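PDB 2VBF: branched-chain alpha-ketoacid decarboxylase from Lactococcus lactis, which probably decarboxylates branched-chain and aromatic alpha-keto acids to aldehydes, using thiamine diphosphate and a magnesium ion as cofactors. Local coordinates for residues T154-L159 with D170-Q175. Residues are numbered along the deposited sequence; the frame is centred on the assembly and turned at random.
Sequences TAARTL and DRVLSQ
Arg-171 makes the one direct hydrogen bond between segments 154-159 and 170-175. Its NH2 donates to Arg-157 O at 3.0 Å, with an N-H...O angle of 150°. The oxygen lies at the edge of the guanidinium, near its plane, while the donor sits above the carbonyl plane. Arg-171 NH1 donates to a water 3.0 Å away, which also accepts from Arg-157 N. NH2 further pairs with Glu-168, which also binds Thr-158 OG1. A leucine in place of Arg-171 would probably leave Arg-157 O without this donor and take a positive partner from Glu-168.

Val-172 CG1 meets Thr-158 CG2 at 3.8 Å, the two side chains crossing at about a right angle. Val-172 CG1 also lies over one face of the Arg-171 guanidinium, offset toward its rim. Ala-156 CB packs against Gln-175 CB at 3.9 Å. Gln-175 CG, anti to the backbone N (chi1 -161°), reaches Ala-155 CB as well.

Strand 156-159 and helical segment 170-175 run nearly antiparallel, at 163°. The strand and helix 165-179 open a beta-alpha-beta unit that closes with strand 183-188, where Ile-185 touches Val-172. Strand 156-159 is the outermost strand on its side of the parallel sheet within this chain.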
loop_
_atom_site.group_PDB
_atom_site.type_symbol
_atom_site.label_atom_id
_atom_site.label_comp_id
_atom_site.label_asym_id
_atom_site.label_seq_id
_atom_site.Cartn_x
_atom_site.Cartn_y
_atom_site.Cartn_z
ATOM N N THR A 154 -3.015 10.118 -13.049
ATOM C CA THR A 154 -1.836 10.505 -13.810
ATOM C C THR A 154 -2.201 11.511 -14.904
ATOM O O THR A 154 -3.278 11.451 -15.480
ATOM C CB THR A 154 -1.163 9.264 -14.476
ATOM O OG1 THR A 154 -2.149 8.516 -15.198
ATOM C CG2 THR A 154 -0.467 8.335 -13.432
ATOM N N ALA A 155 -1.308 12.465 -15.159
ATOM C CA ALA A 155 -1.509 13.433 -16.238
ATOM C C ALA A 155 -1.221 12.818 -17.601
ATOM O O ALA A 155 -1.763 13.258 -18.624
ATOM C CB ALA A 155 -0.631 14.624 -16.030
ATOM N N ALA A 156 -0.327 11.836 -17.618
ATOM C CA ALA A 156 0.031 11.137 -18.838
ATOM C C ALA A 156 0.601 9.776 -18.480
ATOM O O ALA A 156 1.136 9.586 -17.384
ATOM C CB ALA A 156 1.065 11.949 -19.628
ATOM N N ARG A 157 0.493 8.841 -19.415
ATOM C CA ARG A 157 0.968 7.480 -19.211
ATOM C C ARG A 157 1.380 6.853 -20.530
ATOM O O ARG A 157 0.811 7.187 -21.574
ATOM C CB ARG A 157 -0.117 6.646 -18.535
ATOM C CG ARG A 157 -1.347 6.361 -19.374
ATOM C CD ARG A 157 -2.583 6.214 -18.502
ATOM N NE ARG A 157 -2.860 7.486 -17.875
ATOM C CZ ARG A 157 -3.455 8.517 -18.473
ATOM N NH1 ARG A 157 -3.915 8.441 -19.721
ATOM N NH2 ARG A 157 -3.617 9.640 -17.801
ATOM N N THR A 158 2.361 5.955 -20.484
ATOM C CA THR A 158 2.838 5.295 -21.697
ATOM C C THR A 158 3.310 3.866 -21.452
ATOM O O THR A 158 3.892 3.572 -20.406
ATOM C CB THR A 158 3.984 6.111 -22.368
ATOM O OG1 THR A 158 4.354 5.514 -23.634
ATOM C CG2 THR A 158 5.215 6.187 -21.470
ATOM N N LEU A 159 3.017 2.996 -22.416
ATOM C CA LEU A 159 3.660 1.688 -22.545
ATOM C C LEU A 159 4.726 1.812 -23.627
ATOM O O LEU A 159 4.393 1.993 -24.815
ATOM C CB LEU A 159 2.651 0.613 -22.949
ATOM C CG LEU A 159 3.241 -0.734 -23.391
ATOM C CD1 LEU A 159 4.164 -1.323 -22.307
ATOM C CD2 LEU A 159 2.130 -1.691 -23.774
ATOM N N ASP A 170 9.611 11.581 -23.933
ATOM C CA ASP A 170 9.597 13.019 -24.046
ATOM C C ASP A 170 8.183 13.582 -23.907
ATOM O O ASP A 170 7.997 14.598 -23.257
ATOM C CB ASP A 170 10.247 13.435 -25.360
ATOM C CG ASP A 170 11.756 13.260 -25.336
ATOM O OD1 ASP A 170 12.297 12.830 -24.295
ATOM O OD2 ASP A 170 12.414 13.562 -26.353
ATOM N N ARG A 171 7.204 12.874 -24.459
ATOM C CA ARG A 171 5.812 13.290 -24.381
ATOM C C ARG A 171 5.361 13.334 -22.929
ATOM O O ARG A 171 4.809 14.329 -22.480
ATOM C CB ARG A 171 4.900 12.349 -25.154
ATOM C CG ARG A 171 3.405 12.740 -25.064
ATOM C CD ARG A 171 2.508 11.809 -25.837
ATOM N NE ARG A 171 2.441 10.443 -25.310
ATOM C CZ ARG A 171 1.724 10.078 -24.254
ATOM N NH1 ARG A 171 1.037 10.973 -23.554
ATOM N NH2 ARG A 171 1.708 8.809 -23.890
ATOM N N VAL A 172 5.599 12.252 -22.197
ATOM C CA VAL A 172 5.079 12.185 -20.826
ATOM C C VAL A 172 5.848 13.130 -19.890
ATOM O O VAL A 172 5.234 13.780 -19.051
ATOM C CB VAL A 172 5.022 10.726 -20.284
ATOM C CG1 VAL A 172 4.265 9.809 -21.259
ATOM C CG2 VAL A 172 6.423 10.184 -20.000
ATOM N N LEU A 173 7.168 13.247 -20.049
ATOM C CA LEU A 173 7.948 14.147 -19.210
ATOM C C LEU A 173 7.692 15.613 -19.553
ATOM O O LEU A 173 7.780 16.478 -18.689
ATOM C CB LEU A 173 9.444 13.818 -19.278
ATOM C CG LEU A 173 9.835 12.422 -18.781
ATOM C CD1 LEU A 173 11.329 12.202 -18.892
ATOM C CD2 LEU A 173 9.387 12.191 -17.341
ATOM N N SER A 174 7.386 15.890 -20.822
ATOM C CA SER A 174 6.951 17.231 -21.210
ATOM C C SER A 174 5.631 17.568 -20.514
ATOM O O SER A 174 5.454 18.698 -20.043
ATOM C CB SER A 174 6.817 17.342 -22.733
ATOM O OG SER A 174 8.100 17.323 -23.340
ATOM N N GLN A 175 4.730 16.589 -20.412
ATOM C CA GLN A 175 3.483 16.765 -19.652
ATOM C C GLN A 175 3.768 16.968 -18.160
ATOM O O GLN A 175 3.113 17.778 -17.509
ATOM C CB GLN A 175 2.516 15.605 -19.868
ATOM C CG GLN A 175 1.064 15.917 -19.510
ATOM C CD GLN A 175 0.392 16.934 -20.438
ATOM O OE1 GLN A 175 0.986 17.419 -21.429
ATOM N NE2 GLN A 175 -0.859 17.237 -20.148
HETATM O O HOH W 1 -1.074 9.804 -21.762
#